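Local coordinates for extracellular solute-binding protein family 1 (Arthrobacter chlorophenolicus, PDB 4R2F), which probably captures laminaribiose or related sugars outside the cell for import, as a solute-binding protein of a sugar transporter, at residues M275-V280 with L344-P349; K304-F309 with N371-I376. All coordinates share one frame; numbering follows the deposited sequence.

How the contacts relate
The two contacts illustrate how segments far apart in sequence are brought together beside one ligand site. In order along the chain, 275-280, 304-309, 344-349 and 371-376 alternate between contact 1 and contact 2, so the two pairings cross, and both reach the same mixed sheet. Their centres lie about 13 Å apart, and they touch where Leu348 CD1 meets Val374 CG2 at 3.6 Å. Helix 364-373, which runs into contact 2, also packs on Leu278 and Leu348 of contact 1. Each contact approaches the bound sugar from its first segment: the Thr277 side chain lies about 4 Å, nearest atoms, from a glucose unit, while Phe309 belongs to the glycan pocket itself.

Contact 1. Residues M275-V280 with L344-P349; sequences MLTLGV and LMNALP
The carboxamide of Asn346 has Leu278 O and Thr277 OG1 over the same face, 3.5 Å and 3.9 Å from Asn346 CG. Asn346 ND2 bonds back to Met345 O (3.1 Å, N-H...O 156°), an acceptor tilted slightly from the amide plane; the donor stands above the carbonyl plane of Met345, and the bond helps set how the flat group is turned. Leu278 O takes a hydrogen bond from Thr277 OG1 and a CA-H...O contact from Asn346 CA, at 3.1 Å. An alanine in place of Asn346 would probably leave Met345 O without its side-chain donor and take the flat group away from Leu278 O and Thr277 OG1. The contact joins two connections of the two-lobed solute-binding fold: the loop from strand 273-275 into helix 280-284, and the turn leading to strand 348-349, both strands pairing with strand 145-161. Gly279, N-cap of that helix, has a positive phi (77°), and a CB on it would crowd Asn346 ND2 and Met345 O. With CG anti to N (chi1 180°), Leu278 sends CD1 to Leu348 CD2 (3.6 Å), crossing nearly at right angles; Leu278 also touches Ile369 and Leu348 touches Val370, both of helix 364-373. A water bridges Leu278 N and Asn346 O.

Contact 2. Residues K304-F309 with N371-I376; sequences KAALIF and NEYVPI. With BGC (beta-D-glucopyranose), chain B.
Ala306 points its CB at segment 371-376, where the Tyr373 ring presents its edge: CD2 lies 3.7 Å from Ala306 CB, which sits near the ring plane. Tyr373 OH reaches beyond this pair to bond Ala294 O and Leu158 N, so OH is tied down by two backbone partners while CD2 rests on Ala306. Ile376 approaches along the strand backbone instead. Its CG1 stands between its own N and carbonyl carbon (chi1 54°), which lays CD1 against Ala305 C at 3.6 Å and brings CG1 to 4.0 Å from Ala306 CB. Beside these packing contacts Ala306 N gives Ile376 O a nearly straight bond (3.1 Å, 168°), although the donor stands well above the carbonyl plane. A water bridges the same oxygen to Lys304 O. The pairing then passes into the parallel strands 306-316 and 377-378, with backbone hydrogen bonds joining Ala306 and Ile308 to Lys378. The Phe309 ring carries glucose C2 over one face, 3.8 Å above its plane and offset toward the rim, and Phe309 CD2 comes 3.2 Å from glucose O3. Packing thus seats 371-376 on the strand and one backbone hydrogen bond ties Ala306 to Ile376, while the same strand offers the sugar an aromatic surface.

Contact 1. Residues M275-V280 with L344-P349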
ATOM      1  N   MET A 275       2.966   5.144 -11.087  1.00 35.36           N
ATOM      2  CA  MET A 275       2.162   4.992  -9.890  1.00 33.01           C
ATOM      3  C   MET A 275       3.099   4.774  -8.724  1.00 33.15           C
ATOM      4  O   MET A 275       3.954   3.918  -8.775  1.00 31.34           O
ATOM      5  CB  MET A 275       1.224   3.784 -10.034  1.00 34.60           C
ATOM      6  CG  MET A 275       0.332   3.476  -8.837  1.00 28.02           C
ATOM      7  SD  MET A 275      -0.327   1.797  -8.766  1.00 22.63           S
ATOM      8  CE  MET A 275       1.154   0.884  -8.428  1.00 28.26           C
ATOM      9  N   LEU A 276       2.964   5.582  -7.688  1.00 28.48           N
ATOM     10  CA  LEU A 276       3.733   5.359  -6.480  1.00 22.11           C
ATOM     11  C   LEU A 276       2.923   5.590  -5.200  1.00 34.98           C
ATOM     12  O   LEU A 276       1.912   4.949  -4.976  1.00 36.00           O
ATOM     13  CB  LEU A 276       5.044   6.149  -6.507  1.00 28.93           C
ATOM     14  CG  LEU A 276       6.192   5.608  -5.653  1.00 36.18           C
ATOM     15  CD1 LEU A 276       6.173   4.096  -5.600  1.00 34.25           C
ATOM     16  CD2 LEU A 276       7.543   6.111  -6.121  1.00 28.66           C
ATOM     17  N   THR A 277       3.382   6.517  -4.375  1.00 30.24           N
ATOM     18  CA  THR A 277       2.820   6.751  -3.061  1.00 27.24           C
ATOM     19  C   THR A 277       2.655   8.226  -2.803  1.00 29.27           C
ATOM     20  O   THR A 277       3.127   9.050  -3.556  1.00 35.80           O
ATOM     21  CB  THR A 277       3.728   6.209  -1.947  1.00 34.15           C
ATOM     22  OG1 THR A 277       4.898   7.020  -1.850  1.00 32.64           O
ATOM     23  CG2 THR A 277       4.119   4.780  -2.214  1.00 45.62           C
ATOM     24  N   LEU A 278       1.965   8.553  -1.728  1.00 30.78           N
ATOM     25  CA  LEU A 278       1.965   9.913  -1.238  1.00 25.06           C
ATOM     26  C   LEU A 278       3.389  10.282  -0.823  1.00 33.33           C
ATOM     27  O   LEU A 278       4.122   9.449  -0.318  1.00 30.58           O
ATOM     28  CB  LEU A 278       1.028  10.036  -0.049  1.00 26.82           C
ATOM     29  CG  LEU A 278       0.919  11.415   0.583  1.00 27.56           C
ATOM     30  CD1 LEU A 278      -0.429  11.605   1.239  1.00 32.92           C
ATOM     31  CD2 LEU A 278       2.039  11.647   1.576  1.00 42.85           C
ATOM     32  N   GLY A 279       3.775  11.529  -1.067  1.00 31.85           N
ATOM     33  CA  GLY A 279       5.073  12.072  -0.617  1.00 29.65           C
ATOM     34  C   GLY A 279       6.278  11.650  -1.418  1.00 24.74           C
ATOM     35  O   GLY A 279       7.372  11.596  -0.893  1.00 29.40           O
ATOM     36  N   VAL A 280       6.100  11.392  -2.705  1.00 25.76           N
ATOM     37  CA  VAL A 280       7.216  10.943  -3.518  1.00 28.00           C
ATOM     38  C   VAL A 280       8.449  11.873  -3.498  1.00 29.65           C
ATOM     39  O   VAL A 280       9.554  11.378  -3.363  1.00 32.90           O
ATOM     40  CB  VAL A 280       6.777  10.691  -4.982  1.00 29.50           C
ATOM     41  CG1 VAL A 280       7.974  10.559  -5.921  1.00 31.28           C
ATOM     42  CG2 VAL A 280       5.893   9.453  -5.084  1.00 37.92           C
ATOM     43  N   LEU A 344       7.465  12.653   7.503  1.00 32.99           N
ATOM     44  CA  LEU A 344       8.201  11.405   7.329  1.00 32.80           C
ATOM     45  C   LEU A 344       7.350  10.281   6.706  1.00 41.58           C
ATOM     46  O   LEU A 344       7.884   9.224   6.397  1.00 33.80           O
ATOM     47  CB  LEU A 344       8.703  10.940   8.694  1.00 37.14           C
ATOM     48  CG  LEU A 344       9.726  11.866   9.335  1.00 40.90           C
ATOM     49  CD1 LEU A 344      10.067  11.370  10.730  1.00 41.29           C
ATOM     50  CD2 LEU A 344      10.971  11.950   8.447  1.00 36.79           C
ATOM     51  N   MET A 345       6.050  10.513   6.529  1.00 28.31           N
ATOM     52  CA  MET A 345       5.127   9.490   6.018  1.00 31.66           C
ATOM     53  C   MET A 345       4.887   9.527   4.510  1.00 32.88           C
ATOM     54  O   MET A 345       4.896  10.593   3.862  1.00 38.85           O
ATOM     55  CB  MET A 345       3.789   9.593   6.738  1.00 31.23           C
ATOM     56  CG  MET A 345       3.831   9.241   8.222  1.00 30.58           C
ATOM     57  SD  MET A 345       4.323   7.553   8.568  1.00 30.29           S
ATOM     58  CE  MET A 345       3.067   6.671   7.667  1.00 41.88           C
ATOM     59  N   ASN A 346       4.708   8.332   3.946  1.00 28.48           N
ATOM     60  CA  ASN A 346       4.332   8.161   2.544  1.00 25.82           C
ATOM     61  C   ASN A 346       2.900   7.586   2.439  1.00 27.82           C
ATOM     62  O   ASN A 346       2.612   6.743   1.583  1.00 29.83           O
ATOM     63  CB  ASN A 346       5.303   7.229   1.840  1.00 28.99           C
ATOM     64  CG  ASN A 346       6.640   7.873   1.558  1.00 41.12           C
ATOM     65  OD1 ASN A 346       7.537   7.207   1.063  1.00 43.61           O
ATOM     66  ND2 ASN A 346       6.782   9.158   1.873  1.00 43.09           N
ATOM     67  N   ALA A 347       2.021   8.087   3.300  1.00 28.93           N
ATOM     68  CA  ALA A 347       0.634   7.629   3.376  1.00 29.55           C
ATOM     69  C   ALA A 347      -0.246   8.717   3.955  1.00 31.58           C
ATOM     70  O   ALA A 347       0.253   9.674   4.536  1.00 31.02           O
ATOM     71  CB  ALA A 347       0.543   6.377   4.230  1.00 28.64           C
ATOM     72  N   LEU A 348      -1.553   8.555   3.783  1.00 28.18           N
ATOM     73  CA  LEU A 348      -2.538   9.456   4.359  1.00 28.96           C
ATOM     74  C   LEU A 348      -2.745   9.109   5.822  1.00 31.75           C
ATOM     75  O   LEU A 348      -2.619   7.956   6.198  1.00 28.84           O
ATOM     76  CB  LEU A 348      -3.860   9.339   3.602  1.00 32.64           C
ATOM     77  CG  LEU A 348      -3.886   9.888   2.180  1.00 29.48           C
ATOM     78  CD1 LEU A 348      -5.080   9.341   1.435  1.00 32.01           C
ATOM     79  CD2 LEU A 348      -3.927  11.396   2.164  1.00 36.23           C
ATOM     80  N   PRO A 349      -3.058  10.105   6.663  1.00 30.07           N
ATOM     81  CA  PRO A 349      -3.480   9.805   8.045  1.00 28.87           C
ATOM     82  C   PRO A 349      -4.905   9.278   8.129  1.00 30.44           C
ATOM     83  O   PRO A 349      -5.661   9.379   7.167  1.00 32.24           O
ATOM     84  CB  PRO A 349      -3.376  11.161   8.759  1.00 31.26           C
ATOM     85  CG  PRO A 349      -3.447  12.178   7.680  1.00 37.93           C
ATOM     86  CD  PRO A 349      -2.937  11.553   6.414  1.00 34.56           C
TER
HETATM   87  O   HOH W   1       0.516   6.654   0.076  1.00 28.53           O

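Contact 2. Residues K304-F309 with N371-I376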
ATOM      1  N   LYS A 304     -12.994   5.028 -13.454  1.00 40.43           N
ATOM      2  CA  LYS A 304     -11.987   5.685 -12.623  1.00 38.13           C
ATOM      3  C   LYS A 304     -11.860   4.907 -11.329  1.00 32.40           C
ATOM      4  O   LYS A 304     -12.865   4.546 -10.730  1.00 40.97           O
ATOM      5  CB  LYS A 304     -12.449   7.088 -12.289  1.00 46.34           C
ATOM      6  CG  LYS A 304     -12.726   7.930 -13.512  1.00 58.08           C
ATOM      7  CD  LYS A 304     -11.414   8.343 -14.131  1.00 53.10           C
ATOM      8  CE  LYS A 304     -10.925   9.616 -13.485  1.00 50.70           C
ATOM      9  NZ  LYS A 304     -11.510  10.770 -14.218  1.00 58.93           N
ATOM     10  N   ALA A 305     -10.625   4.618 -10.924  1.00 34.06           N
ATOM     11  CA  ALA A 305     -10.353   4.038  -9.605  1.00 33.08           C
ATOM     12  C   ALA A 305      -8.956   4.395  -9.114  1.00 35.84           C
ATOM     13  O   ALA A 305      -8.053   4.627  -9.916  1.00 34.82           O
ATOM     14  CB  ALA A 305     -10.521   2.533  -9.634  1.00 44.79           C
ATOM     15  N   ALA A 306      -8.813   4.446  -7.787  1.00 31.68           N
ATOM     16  CA  ALA A 306      -7.521   4.510  -7.109  1.00 39.62           C
ATOM     17  C   ALA A 306      -7.426   3.314  -6.178  1.00 33.59           C
ATOM     18  O   ALA A 306      -8.438   2.838  -5.666  1.00 43.12           O
ATOM     19  CB  ALA A 306      -7.387   5.804  -6.305  1.00 31.07           C
ATOM     20  N   LEU A 307      -6.214   2.809  -6.002  1.00 26.33           N
ATOM     21  CA  LEU A 307      -5.940   1.681  -5.109  1.00 27.07           C
ATOM     22  C   LEU A 307      -5.524   2.230  -3.746  1.00 30.41           C
ATOM     23  O   LEU A 307      -4.700   3.140  -3.673  1.00 32.18           O
ATOM     24  CB  LEU A 307      -4.834   0.829  -5.680  1.00 26.79           C
ATOM     25  CG  LEU A 307      -4.332  -0.316  -4.811  1.00 29.48           C
ATOM     26  CD1 LEU A 307      -5.483  -1.281  -4.524  1.00 29.17           C
ATOM     27  CD2 LEU A 307      -3.209  -1.037  -5.516  1.00 31.81           C
ATOM     28  N   ILE A 308      -6.110   1.682  -2.682  1.00 26.93           N
ATOM     29  CA  ILE A 308      -5.801   2.074  -1.309  1.00 25.20           C
ATOM     30  C   ILE A 308      -5.683   0.852  -0.384  1.00 25.48           C
ATOM     31  O   ILE A 308      -6.380  -0.152  -0.577  1.00 33.72           O
ATOM     32  CB  ILE A 308      -6.852   3.083  -0.795  1.00 26.50           C
ATOM     33  CG1 ILE A 308      -6.299   3.934   0.353  1.00 37.05           C
ATOM     34  CG2 ILE A 308      -8.155   2.389  -0.381  1.00 29.72           C
ATOM     35  CD1 ILE A 308      -7.202   5.130   0.649  1.00 31.78           C
ATOM     36  N   PHE A 309      -4.768   0.956   0.595  1.00 25.13           N
ATOM     37  CA  PHE A 309      -4.504  -0.064   1.618  1.00 25.94           C
ATOM     38  C   PHE A 309      -4.861   0.520   2.989  1.00 30.05           C
ATOM     39  O   PHE A 309      -4.314   1.543   3.395  1.00 29.02           O
ATOM     40  CB  PHE A 309      -3.045  -0.525   1.617  1.00 36.90           C
ATOM     41  CG  PHE A 309      -2.648  -1.189   0.347  1.00 31.80           C
ATOM     42  CD1 PHE A 309      -2.235  -0.425  -0.732  1.00 29.21           C
ATOM     43  CD2 PHE A 309      -2.734  -2.565   0.207  1.00 23.33           C
ATOM     44  CE1 PHE A 309      -1.895  -1.021  -1.948  1.00 29.82           C
ATOM     45  CE2 PHE A 309      -2.388  -3.176  -1.000  1.00 27.20           C
ATOM     46  CZ  PHE A 309      -1.984  -2.391  -2.076  1.00 29.35           C
ATOM     47  N   ASN A 371      -8.349  15.082  -2.771  1.00 28.09           N
ATOM     48  CA  ASN A 371      -9.487  15.538  -3.543  1.00 27.94           C
ATOM     49  C   ASN A 371      -9.810  14.680  -4.757  1.00 26.90           C
ATOM     50  O   ASN A 371     -10.949  14.586  -5.118  1.00 31.96           O
ATOM     51  CB  ASN A 371      -9.305  16.992  -3.984  1.00 27.51           C
ATOM     52  CG  ASN A 371      -9.385  17.970  -2.817  1.00 36.21           C
ATOM     53  OD1 ASN A 371      -9.740  17.601  -1.708  1.00 36.39           O
ATOM     54  ND2 ASN A 371      -9.020  19.212  -3.065  1.00 38.16           N
ATOM     55  N   GLU A 372      -8.798  14.080  -5.374  1.00 35.39           N
ATOM     56  CA  GLU A 372      -8.973  13.355  -6.627  1.00 31.37           C
ATOM     57  C   GLU A 372      -8.823  11.870  -6.489  1.00 34.71           C
ATOM     58  O   GLU A 372      -9.429  11.145  -7.245  1.00 31.05           O
ATOM     59  CB  GLU A 372      -7.997  13.878  -7.688  1.00 30.08           C
ATOM     60  CG  GLU A 372      -8.205  15.377  -7.992  1.00 28.16           C
ATOM     61  CD  GLU A 372      -7.431  15.890  -9.196  1.00 38.18           C
ATOM     62  OE1 GLU A 372      -7.046  15.089 -10.091  1.00 41.47           O
ATOM     63  OE2 GLU A 372      -7.227  17.129  -9.264  1.00 38.71           O
ATOM     64  N   TYR A 373      -8.021  11.392  -5.545  1.00 30.21           N
ATOM     65  CA  TYR A 373      -7.842   9.922  -5.401  1.00 30.41           C
ATOM     66  C   TYR A 373      -8.710   9.311  -4.303  1.00 28.27           C
ATOM     67  O   TYR A 373      -9.323   8.251  -4.487  1.00 32.27           O
ATOM     68  CB  TYR A 373      -6.335   9.579  -5.212  1.00 22.82           C
ATOM     69  CG  TYR A 373      -5.521   9.766  -6.465  1.00 27.72           C
ATOM     70  CD1 TYR A 373      -5.048  11.030  -6.855  1.00 26.80           C
ATOM     71  CD2 TYR A 373      -5.223   8.678  -7.283  1.00 27.82           C
ATOM     72  CE1 TYR A 373      -4.278  11.185  -8.010  1.00 25.18           C
ATOM     73  CE2 TYR A 373      -4.508   8.837  -8.448  1.00 26.03           C
ATOM     74  CZ  TYR A 373      -4.021  10.088  -8.800  1.00 28.95           C
ATOM     75  OH  TYR A 373      -3.305  10.201  -9.946  1.00 31.27           O
ATOM     76  N   VAL A 374      -8.811   9.961  -3.154  1.00 28.30           N
ATOM     77  CA  VAL A 374      -9.588   9.373  -2.067  1.00 29.97           C
ATOM     78  C   VAL A 374     -11.017   9.018  -2.474  1.00 30.25           C
ATOM     79  O   VAL A 374     -11.478   7.919  -2.177  1.00 30.88           O
ATOM     80  CB  VAL A 374      -9.544  10.232  -0.787  1.00 38.15           C
ATOM     81  CG1 VAL A 374     -10.576   9.766   0.250  1.00 36.09           C
ATOM     82  CG2 VAL A 374      -8.164  10.130  -0.191  1.00 27.30           C
ATOM     83  N   PRO A 375     -11.710   9.927  -3.189  1.00 31.22           N
ATOM     84  CA  PRO A 375     -13.123   9.638  -3.505  1.00 39.32           C
ATOM     85  C   PRO A 375     -13.378   8.434  -4.414  1.00 30.83           C
ATOM     86  O   PRO A 375     -14.493   7.916  -4.433  1.00 31.32           O
ATOM     87  CB  PRO A 375     -13.600  10.918  -4.203  1.00 28.84           C
ATOM     88  CG  PRO A 375     -12.660  11.986  -3.745  1.00 42.71           C
ATOM     89  CD  PRO A 375     -11.335  11.299  -3.577  1.00 31.20           C
ATOM     90  N   ILE A 376     -12.363   7.999  -5.163  1.00 34.06           N
ATOM     91  CA  ILE A 376     -12.489   6.855  -6.087  1.00 30.25           C
ATOM     92  C   ILE A 376     -11.711   5.636  -5.608  1.00 35.31           C
ATOM     93  O   ILE A 376     -11.525   4.662  -6.352  1.00 32.02           O
ATOM     94  CB  ILE A 376     -12.034   7.236  -7.500  1.00 30.44           C
ATOM     95  CG1 ILE A 376     -10.618   7.828  -7.476  1.00 34.37           C
ATOM     96  CG2 ILE A 376     -13.033   8.229  -8.129  1.00 37.02           C
ATOM     97  CD1 ILE A 376      -9.979   7.866  -8.842  1.00 31.22           C
TER
HETATM   98  C2  BGC B   2       0.869  -1.676   1.672  1.00 26.35           C
HETATM   99  C3  BGC B   2       0.385  -2.825   2.558  1.00 29.82           C
HETATM  100  C4  BGC B   2       0.568  -4.150   1.832  1.00 26.66           C
HETATM  101  C5  BGC B   2       2.016  -4.306   1.387  1.00 26.83           C
HETATM  102  C6  BGC B   2       2.224  -5.571   0.542  1.00 27.09           C
HETATM  103  C1  BGC B   2       2.337  -1.951   1.396  1.00 24.00           C
HETATM  104  O2  BGC B   2       0.698  -0.421   2.319  1.00 27.54           O
HETATM  105  O3  BGC B   2      -0.988  -2.643   2.903  1.00 24.55           O
HETATM  106  O4  BGC B   2       0.281  -5.226   2.717  1.00 29.45           O
HETATM  107  O5  BGC B   2       2.431  -3.163   0.631  1.00 23.42           O
HETATM  108  O6  BGC B   2       1.476  -5.535  -0.694  1.00 26.87           O
HETATM  109  O   HOH W   2     -13.750   3.954  -8.017  1.00 47.97           O